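PDB 3G9K: capsule biosynthesis protein CapD proenzyme from Bacillus anthracis, which cleaves the poly-gamma-D-glutamate capsule and transfers its fragments to the side-chain amino group of meso-diaminopimelic acid in peptidoglycan. Local coordinates for residues G56-H61 with I128-K133; S63-G68 with A179-K184; K225-G230 with V300-I305. All blocks are in the same frame, centred on the assembly; numbering follows the deposited sequence.

Contact 1: G56-H61 with I128-K133; sequences GVVELH and INYAEK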
loop_
_atom_site.group_PDB
_atom_site.type_symbol
_atom_site.label_atom_id
_atom_site.label_comp_id
_atom_site.label_asym_id
_atom_site.label_seq_id
_atom_site.Cartn_x
_atom_site.Cartn_y
_atom_site.Cartn_z
ATOM N N GLY A 56 -4.121 4.858 -10.120
ATOM C CA GLY A 56 -3.304 4.408 -11.272
ATOM C C GLY A 56 -3.145 5.490 -12.311
ATOM O O GLY A 56 -2.171 5.536 -13.097
ATOM N N VAL A 57 -4.109 6.397 -12.348
ATOM C CA VAL A 57 -4.028 7.510 -13.313
ATOM C C VAL A 57 -3.309 8.738 -12.748
ATOM O O VAL A 57 -2.414 9.304 -13.375
ATOM C CB VAL A 57 -5.445 7.900 -13.808
ATOM C CG1 VAL A 57 -5.372 9.168 -14.627
ATOM C CG2 VAL A 57 -6.060 6.762 -14.627
ATOM N N VAL A 58 -3.703 9.172 -11.563
ATOM C CA VAL A 58 -3.229 10.446 -11.029
ATOM C C VAL A 58 -2.008 10.291 -10.120
ATOM O O VAL A 58 -1.311 11.282 -9.821
ATOM C CB VAL A 58 -4.380 11.211 -10.275
ATOM C CG1 VAL A 58 -5.605 11.408 -11.199
ATOM C CG2 VAL A 58 -4.792 10.465 -8.978
ATOM N N GLU A 59 -1.786 9.083 -9.616
ATOM C CA GLU A 59 -0.632 8.803 -8.783
ATOM C C GLU A 59 0.193 7.684 -9.435
ATOM O O GLU A 59 0.595 6.739 -8.790
ATOM C CB GLU A 59 -1.060 8.396 -7.380
ATOM C CG GLU A 59 0.065 8.556 -6.422
ATOM C CD GLU A 59 -0.241 7.981 -5.052
ATOM O OE1 GLU A 59 -0.801 6.865 -4.985
ATOM O OE2 GLU A 59 0.086 8.657 -4.057
ATOM N N LEU A 60 0.401 7.846 -10.733
ATOM C CA LEU A 60 0.894 6.816 -11.654
ATOM C C LEU A 60 2.281 6.270 -11.373
ATOM O O LEU A 60 2.600 5.123 -11.761
ATOM C CB LEU A 60 0.812 7.376 -13.077
ATOM C CG LEU A 60 1.713 8.583 -13.368
ATOM C CD1 LEU A 60 2.926 8.072 -14.232
ATOM C CD2 LEU A 60 0.985 9.723 -14.061
ATOM N N HIS A 61 3.074 7.047 -10.647
ATOM C CA HIS A 61 4.411 6.604 -10.221
ATOM C C HIS A 61 4.325 5.485 -9.239
ATOM O O HIS A 61 5.239 4.677 -9.165
ATOM C CB HIS A 61 5.226 7.743 -9.597
ATOM C CG HIS A 61 4.510 8.528 -8.541
ATOM N ND1 HIS A 61 3.553 9.480 -8.845
ATOM C CD2 HIS A 61 4.597 8.494 -7.198
ATOM C CE1 HIS A 61 3.104 10.011 -7.725
ATOM N NE2 HIS A 61 3.737 9.446 -6.712
ATOM N N ILE A 128 -11.034 7.074 -16.203
ATOM C CA ILE A 128 -11.026 7.328 -17.621
ATOM C C ILE A 128 -11.098 8.832 -17.876
ATOM O O ILE A 128 -10.393 9.320 -18.728
ATOM C CB ILE A 128 -12.163 6.569 -18.361
ATOM C CG1 ILE A 128 -11.897 5.053 -18.408
ATOM C CG2 ILE A 128 -12.360 7.096 -19.751
ATOM C CD1 ILE A 128 -13.138 4.242 -18.851
ATOM N N ASN A 129 -11.921 9.558 -17.105
ATOM C CA ASN A 129 -12.076 11.012 -17.280
ATOM C C ASN A 129 -10.774 11.780 -17.003
ATOM O O ASN A 129 -10.380 12.683 -17.748
ATOM C CB ASN A 129 -13.190 11.543 -16.350
ATOM C CG ASN A 129 -14.608 11.091 -16.755
ATOM O OD1 ASN A 129 -15.542 11.177 -15.930
ATOM N ND2 ASN A 129 -14.778 10.628 -17.995
ATOM N N TYR A 130 -10.081 11.403 -15.929
ATOM C CA TYR A 130 -8.763 11.979 -15.603
ATOM C C TYR A 130 -7.696 11.619 -16.623
ATOM O O TYR A 130 -6.864 12.456 -16.938
ATOM C CB TYR A 130 -8.294 11.588 -14.191
ATOM C CG TYR A 130 -9.106 12.185 -13.057
ATOM C CD1 TYR A 130 -9.254 13.569 -12.917
ATOM C CD2 TYR A 130 -9.679 11.374 -12.092
ATOM C CE1 TYR A 130 -9.993 14.116 -11.871
ATOM C CE2 TYR A 130 -10.406 11.904 -11.063
ATOM C CZ TYR A 130 -10.569 13.276 -10.951
ATOM O OH TYR A 130 -11.314 13.795 -9.908
ATOM N N ALA A 131 -7.759 10.415 -17.191
ATOM C CA ALA A 131 -6.852 10.035 -18.295
ATOM C C ALA A 131 -7.120 10.915 -19.535
ATOM O O ALA A 131 -6.213 11.482 -20.096
ATOM C CB ALA A 131 -7.012 8.561 -18.651
ATOM N N GLU A 132 -8.388 11.045 -19.901
ATOM C CA GLU A 132 -8.770 11.652 -21.165
ATOM C C GLU A 132 -8.780 13.163 -21.080
ATOM O O GLU A 132 -8.276 13.830 -21.988
ATOM C CB GLU A 132 -10.165 11.214 -21.589
ATOM C CG GLU A 132 -10.515 11.644 -22.992
ATOM C CD GLU A 132 -10.459 10.497 -23.983
ATOM O OE1 GLU A 132 -11.322 9.592 -23.855
ATOM O OE2 GLU A 132 -9.570 10.507 -24.890
ATOM N N LYS A 133 -9.378 13.683 -20.000
ATOM C CA LYS A 133 -9.499 15.123 -19.800
ATOM C C LYS A 133 -8.298 15.726 -19.087
ATOM O O LYS A 133 -8.019 16.904 -19.253
ATOM C CB LYS A 133 -10.782 15.457 -19.037
ATOM C CG LYS A 133 -12.057 14.860 -19.621
ATOM C CD LYS A 133 -12.397 15.406 -20.964
ATOM C CE LYS A 133 -13.766 14.912 -21.444
ATOM N NZ LYS A 133 -14.917 15.485 -20.643
#
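Val57 and Val58, at the C-terminal end of helix 44-58, pack on Tyr130 and Ala131 of helix 120-133, a helix-helix contact within the Ntn-hydrolase fold of the gamma-glutamyltransferase family. Val57 CG1 lies 3.8 Å from Tyr130 CB and 3.7 Å from the backbone N of Ala131. This branch stands anti to Val57's own backbone N (chi1 171°), which sends it across the gap. Ala131 suits the spot because its single methyl group lets the helices come near: its CA and that of Val57 are 6.3 Å apart. Val58 uses one branch as well; its CG1 approaches the tyrosine ring obliquely, next to the root of the side chain.

Helix 28-39 backs this pair, with Leu29 touching both Val58 and Tyr130, while Leu182 of helix 176-188 packs on Val57. The polar end of Tyr130 makes a weak hydrogen bond to Glu33, so the residue offers carbon to the core and keeps its hydroxyl for a polar partner. Gln175 ties the two helices together, bonding to Val57 O through its side chain and to Ala131 through its backbone. Just past the first helix, Glu59 grips Thr2 of the other chain with OE1 and Ser26 with OE2.

Contact 2: S63-G68 with A179-K184; sequences SGIGGG and ARTLKK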
loop_
_atom_site.group_PDB
_atom_site.type_symbol
_atom_site.label_atom_id
_atom_site.label_comp_id
_atom_site.label_asym_id
_atom_site.label_seq_id
_atom_site.Cartn_x
_atom_site.Cartn_y
_atom_site.Cartn_z
ATOM N N SER A 63 1.397 3.190 -8.391
ATOM C CA SER A 63 0.591 2.006 -8.604
ATOM C C SER A 63 -0.059 2.140 -9.975
ATOM O O SER A 63 -0.014 3.221 -10.582
ATOM C CB SER A 63 -0.496 1.848 -7.537
ATOM O OG SER A 63 -1.589 2.783 -7.709
ATOM N N GLY A 64 -0.688 1.065 -10.433
ATOM C CA GLY A 64 -1.525 1.145 -11.627
ATOM C C GLY A 64 -1.754 -0.164 -12.346
ATOM O O GLY A 64 -1.481 -1.251 -11.821
ATOM N N ILE A 65 -2.260 -0.075 -13.577
ATOM C CA ILE A 65 -2.709 -1.293 -14.272
ATOM C C ILE A 65 -1.510 -2.175 -14.639
ATOM O O ILE A 65 -1.690 -3.356 -14.896
ATOM C CB ILE A 65 -3.653 -1.044 -15.486
ATOM C CG1 ILE A 65 -3.000 -0.184 -16.585
ATOM C CG2 ILE A 65 -4.893 -0.353 -15.003
ATOM C CD1 ILE A 65 -3.873 0.014 -17.798
ATOM N N GLY A 66 -0.311 -1.584 -14.651
ATOM C CA GLY A 66 0.922 -2.317 -14.997
ATOM C C GLY A 66 1.492 -3.072 -13.812
ATOM O O GLY A 66 2.511 -3.755 -13.941
ATOM N N GLY A 67 0.869 -2.912 -12.647
ATOM C CA GLY A 67 1.263 -3.595 -11.401
ATOM C C GLY A 67 0.334 -4.629 -10.746
ATOM O O GLY A 67 -0.346 -5.443 -11.426
ATOM N N GLY A 68 0.321 -4.599 -9.411
ATOM C CA GLY A 68 -0.442 -5.537 -8.617
ATOM C C GLY A 68 -0.762 -4.952 -7.276
ATOM O O GLY A 68 -0.550 -3.776 -7.060
ATOM N N ALA A 179 -6.153 6.391 -21.581
ATOM C CA ALA A 179 -7.613 6.444 -21.749
ATOM C C ALA A 179 -8.089 5.368 -22.713
ATOM O O ALA A 179 -8.999 4.650 -22.410
ATOM C CB ALA A 179 -8.070 7.814 -22.180
ATOM N N ARG A 180 -7.421 5.221 -23.849
ATOM C CA ARG A 180 -7.740 4.167 -24.798
ATOM C C ARG A 180 -7.722 2.801 -24.149
ATOM O O ARG A 180 -8.682 2.027 -24.308
ATOM C CB ARG A 180 -6.771 4.197 -25.982
ATOM C CG ARG A 180 -7.161 3.260 -27.113
ATOM C CD ARG A 180 -6.216 3.448 -28.313
ATOM N NE ARG A 180 -6.126 4.869 -28.665
ATOM C CZ ARG A 180 -5.036 5.636 -28.563
ATOM N NH1 ARG A 180 -3.871 5.162 -28.142
ATOM N NH2 ARG A 180 -5.118 6.915 -28.902
ATOM N N THR A 181 -6.648 2.490 -23.411
ATOM C CA THR A 181 -6.539 1.203 -22.749
ATOM C C THR A 181 -7.664 1.013 -21.755
ATOM O O THR A 181 -8.290 -0.048 -21.711
ATOM C CB THR A 181 -5.152 1.014 -22.063
ATOM O OG1 THR A 181 -4.119 1.166 -23.054
ATOM C CG2 THR A 181 -5.004 -0.401 -21.309
ATOM N N LEU A 182 -7.883 2.022 -20.920
ATOM C CA LEU A 182 -8.929 1.939 -19.898
ATOM C C LEU A 182 -10.338 1.791 -20.563
ATOM O O LEU A 182 -11.166 1.032 -20.094
ATOM C CB LEU A 182 -8.876 3.158 -18.971
ATOM C CG LEU A 182 -7.645 3.331 -18.084
ATOM C CD1 LEU A 182 -7.743 4.565 -17.234
ATOM C CD2 LEU A 182 -7.419 2.087 -17.133
ATOM N N LYS A 183 -10.582 2.502 -21.651
ATOM C CA LYS A 183 -11.850 2.342 -22.367
ATOM C C LYS A 183 -12.002 0.931 -22.931
ATOM O O LYS A 183 -13.099 0.370 -22.914
ATOM C CB LYS A 183 -11.971 3.419 -23.458
ATOM C CG LYS A 183 -12.297 4.778 -22.860
ATOM C CD LYS A 183 -12.097 5.920 -23.860
ATOM C CE LYS A 183 -12.930 7.096 -23.490
ATOM N NZ LYS A 183 -13.028 8.065 -24.639
ATOM N N LYS A 184 -10.890 0.303 -23.364
ATOM C CA LYS A 184 -10.937 -1.084 -23.862
ATOM C C LYS A 184 -11.294 -2.055 -22.760
ATOM O O LYS A 184 -12.076 -2.970 -22.952
ATOM C CB LYS A 184 -9.589 -1.498 -24.485
ATOM C CG LYS A 184 -9.705 -2.682 -25.489
ATOM C CD LYS A 184 -8.391 -2.860 -26.238
ATOM C CE LYS A 184 -8.491 -3.780 -27.451
ATOM N NZ LYS A 184 -8.757 -5.190 -27.181
#
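Ile65 reaches out from the glycine-rich loop 63-68 and places two methyl groups against one side of helix 176-188. The long branch leads: CD1 lies 3.7 Å from Thr181 CG2. The short branch, CG2, comes to 4.1 Å from Leu182 CD2, and the same leucine methyl is 4.2 Å from Ile65 CD1, so it is shared by both arms of the isoleucine. All the side chains meet at a slant, methyl against methyl, and no hydrogen bond joins the segments.

The isoleucine torsions explain the reach. CG1 is wedged between the backbone N and the carbonyl carbon (chi1 60°), and the chain then runs extended to CD1. A beta-branched residue suits this place, since it presents two arms from one rigid stem across backbones whose nearest CA atoms, those of Ile65 and Leu182, are 9.0 Å apart. Thr181 divides its branches by polarity: the methyl faces Ile65, while OG1 bonds to Ala31 O of the other chain and, weakly, to Asp177 O one turn back. Leu182 also touches Tyr53 and Val57 of helix 44-58, and Ile65 meets Phe33 of the other chain.

Ile65 itself sits in a type I beta turn running from Gly64 to Gly67, closed by Gly67 N to Gly64 O at 3.0 Å. Gly64 takes backbone angles (phi 158°, psi -166°) that suit glycine, which has no CB to meet the preceding carbonyl oxygen. Gly68 then enters a sheet that continues into the other chain, as expected of the two-chain Ntn-hydrolase fold.

Contact 3: K225-G230 with V300-I305; sequences KGNYMG and VSDKYI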
loop_
_atom_site.group_PDB
_atom_site.type_symbol
_atom_site.label_atom_id
_atom_site.label_comp_id
_atom_site.label_asym_id
_atom_site.label_seq_id
_atom_site.Cartn_x
_atom_site.Cartn_y
_atom_site.Cartn_z
ATOM N N LYS A 225 -5.277 -13.779 11.248
ATOM C CA LYS A 225 -6.068 -13.270 12.375
ATOM C C LYS A 225 -5.364 -13.585 13.691
ATOM O O LYS A 225 -4.988 -14.726 13.958
ATOM C CB LYS A 225 -7.512 -13.798 12.370
ATOM C CG LYS A 225 -8.462 -13.089 13.381
ATOM C CD LYS A 225 -8.441 -13.705 14.786
ATOM C CE LYS A 225 -9.267 -12.861 15.763
ATOM N NZ LYS A 225 -8.981 -13.148 17.212
ATOM N N GLY A 226 -5.158 -12.532 14.479
ATOM C CA GLY A 226 -4.553 -12.609 15.788
ATOM C C GLY A 226 -5.241 -11.602 16.693
ATOM O O GLY A 226 -6.348 -11.123 16.415
ATOM N N ASN A 227 -4.600 -11.339 17.817
ATOM C CA ASN A 227 -5.058 -10.365 18.785
ATOM C C ASN A 227 -3.867 -9.505 19.211
ATOM O O ASN A 227 -2.710 -9.976 19.248
ATOM C CB ASN A 227 -5.689 -11.076 19.983
ATOM C CG ASN A 227 -4.694 -11.906 20.765
ATOM O OD1 ASN A 227 -3.829 -11.372 21.443
ATOM N ND2 ASN A 227 -4.824 -13.213 20.681
ATOM N N TYR A 228 -4.151 -8.242 19.531
ATOM C CA TYR A 228 -3.119 -7.339 20.002
ATOM C C TYR A 228 -3.773 -6.209 20.758
ATOM O O TYR A 228 -4.651 -5.539 20.223
ATOM C CB TYR A 228 -2.283 -6.840 18.825
ATOM C CG TYR A 228 -1.528 -5.578 19.049
ATOM C CD1 TYR A 228 -0.426 -5.530 19.895
ATOM C CD2 TYR A 228 -1.900 -4.408 18.381
ATOM C CE1 TYR A 228 0.279 -4.311 20.092
ATOM C CE2 TYR A 228 -1.210 -3.218 18.563
ATOM C CZ TYR A 228 -0.132 -3.170 19.431
ATOM O OH TYR A 228 0.540 -1.977 19.591
HETATM N N MSE A 229 -3.374 -6.015 22.011
HETATM C CA MSE A 229 -3.908 -4.941 22.860
HETATM C C MSE A 229 -5.437 -4.949 22.955
HETATM O O MSE A 229 -6.081 -3.889 23.001
HETATM C CB MSE A 229 -3.394 -3.577 22.378
HETATM C CG MSE A 229 -1.921 -3.376 22.621
HETATM SE SE MSE A 229 -1.546 -3.102 24.520
HETATM C CE MSE A 229 -2.223 -1.279 24.711
ATOM N N GLY A 230 -6.017 -6.157 22.980
ATOM C CA GLY A 230 -7.457 -6.299 23.071
ATOM C C GLY A 230 -8.202 -6.084 21.768
ATOM O O GLY A 230 -9.450 -6.087 21.742
ATOM N N VAL A 300 1.298 -16.143 14.658
ATOM C CA VAL A 300 1.007 -14.869 15.365
ATOM C C VAL A 300 0.324 -15.105 16.733
ATOM O O VAL A 300 -0.165 -14.160 17.392
ATOM C CB VAL A 300 0.127 -13.961 14.475
ATOM C CG1 VAL A 300 0.868 -13.609 13.190
ATOM C CG2 VAL A 300 -1.183 -14.660 14.156
ATOM N N SER A 301 0.284 -16.375 17.149
ATOM C CA SER A 301 -0.329 -16.781 18.411
ATOM C C SER A 301 0.542 -16.381 19.599
ATOM O O SER A 301 1.770 -16.334 19.491
ATOM C CB SER A 301 -0.528 -18.316 18.428
ATOM O OG SER A 301 0.726 -18.989 18.464
ATOM N N ASP A 302 -0.091 -16.122 20.741
ATOM C CA ASP A 302 0.658 -15.812 21.971
ATOM C C ASP A 302 1.772 -16.826 22.245
ATOM O O ASP A 302 2.872 -16.452 22.667
ATOM C CB ASP A 302 -0.268 -15.738 23.190
ATOM C CG ASP A 302 -1.164 -14.517 23.181
ATOM O OD1 ASP A 302 -0.722 -13.457 22.692
ATOM O OD2 ASP A 302 -2.313 -14.610 23.682
ATOM N N LYS A 303 1.496 -18.100 21.979
ATOM C CA LYS A 303 2.468 -19.160 22.269
ATOM C C LYS A 303 3.638 -19.155 21.291
ATOM O O LYS A 303 4.779 -19.419 21.675
ATOM C CB LYS A 303 1.788 -20.539 22.309
ATOM C CG LYS A 303 1.208 -20.912 23.707
ATOM C CD LYS A 303 1.303 -22.420 23.964
ATOM C CE LYS A 303 0.538 -22.874 25.218
ATOM N NZ LYS A 303 0.905 -24.275 25.623
ATOM N N TYR A 304 3.372 -18.836 20.029
ATOM C CA TYR A 304 4.461 -18.700 19.070
ATOM C C TYR A 304 5.340 -17.499 19.427
ATOM O O TYR A 304 6.564 -17.615 19.422
ATOM C CB TYR A 304 3.937 -18.561 17.639
ATOM C CG TYR A 304 5.024 -18.671 16.596
ATOM C CD1 TYR A 304 5.297 -19.885 15.984
ATOM C CD2 TYR A 304 5.797 -17.574 16.246
ATOM C CE1 TYR A 304 6.289 -20.001 15.039
ATOM C CE2 TYR A 304 6.797 -17.677 15.312
ATOM C CZ TYR A 304 7.045 -18.894 14.705
ATOM O OH TYR A 304 8.042 -19.006 13.753
ATOM N N ILE A 305 4.709 -16.357 19.720
ATOM C CA ILE A 305 5.432 -15.143 20.142
ATOM C C ILE A 305 6.275 -15.425 21.409
ATOM O O ILE A 305 7.408 -14.943 21.523
ATOM C CB ILE A 305 4.480 -13.915 20.359
ATOM C CG1 ILE A 305 4.240 -13.155 19.036
ATOM C CG2 ILE A 305 5.074 -12.915 21.341
ATOM C CD1 ILE A 305 3.581 -13.966 17.958
HETATM O O HOH W 1 -2.412 -13.217 18.322
HETATM O O HOH W 2 -2.969 -16.103 20.773
HETATM O O HOH W 3 -4.627 -15.259 22.470
#
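With chi1 at 65°, the side chain of Asn227 lies over its own backbone, between N and the carbonyl carbon, and its amide turns to Asp302; the aspartate has CG anti to its carbonyl carbon, and its carboxylate comes nearer the strand, the two side chains crossing at about a right angle. Here the end of strand 219-228, in the four-stranded antiparallel sheet of this Ntn-hydrolase chain, faces the N-terminus of helix 302-306. The amide and carboxylate planes stand 61° apart, and no direct hydrogen bond joins the two groups; Asn227 OD1 is 3.9 Å from Asp302 OD1. Lys250 bridges the two segments, in a salt bridge with Asp302 OD1 and a hydrogen bond to Asn227 O, and would probably offset the aspartate's charge.

Water does the bridging between strand and helix. One molecule accepts from Asn227 N and donates to Val300 O, which is 2.6 Å away. A second accepts from Asp302 N and weakly from Asn227 ND2; a third takes a weak bond from ND2 and donates to Asp302 OD2. Nearer Lys225, Val300 CG2 sits 3.8 Å from Lys225 O and 4.3 Å from Gly226 CA. Gly226, with no side chain, leaves the methyl room beside its CA. Val300 also packs on Leu246 of helix 242-254. Ser301 serves as the N-cap of the helix, its small hydroxyl receiving Tyr304 N at OG over 3.1 Å with an N-H...O angle of 154°.

Overall arrangement
Contacts 1 and 2 are buried and belong to one core, their centres about 9 Å apart. Helix 120-133 of contact 1 lies against helix 176-188 of contact 2, where Ile128 packs on Leu182 and Ala131 on Ala179. Both are apolar, carbon against carbon, with a tyrosine in contact 1 and a threonine methyl in contact 2, and neither has a hydrogen bond across. Contact 3 lies on the opposite side of the chain's centre, about 41 Å from contact 1 and 39 Å from contact 2, centre to centre. Partly exposed, it joins a strand end to a helix start, and its polar groups meet through water, with one valine supplying the apolar part.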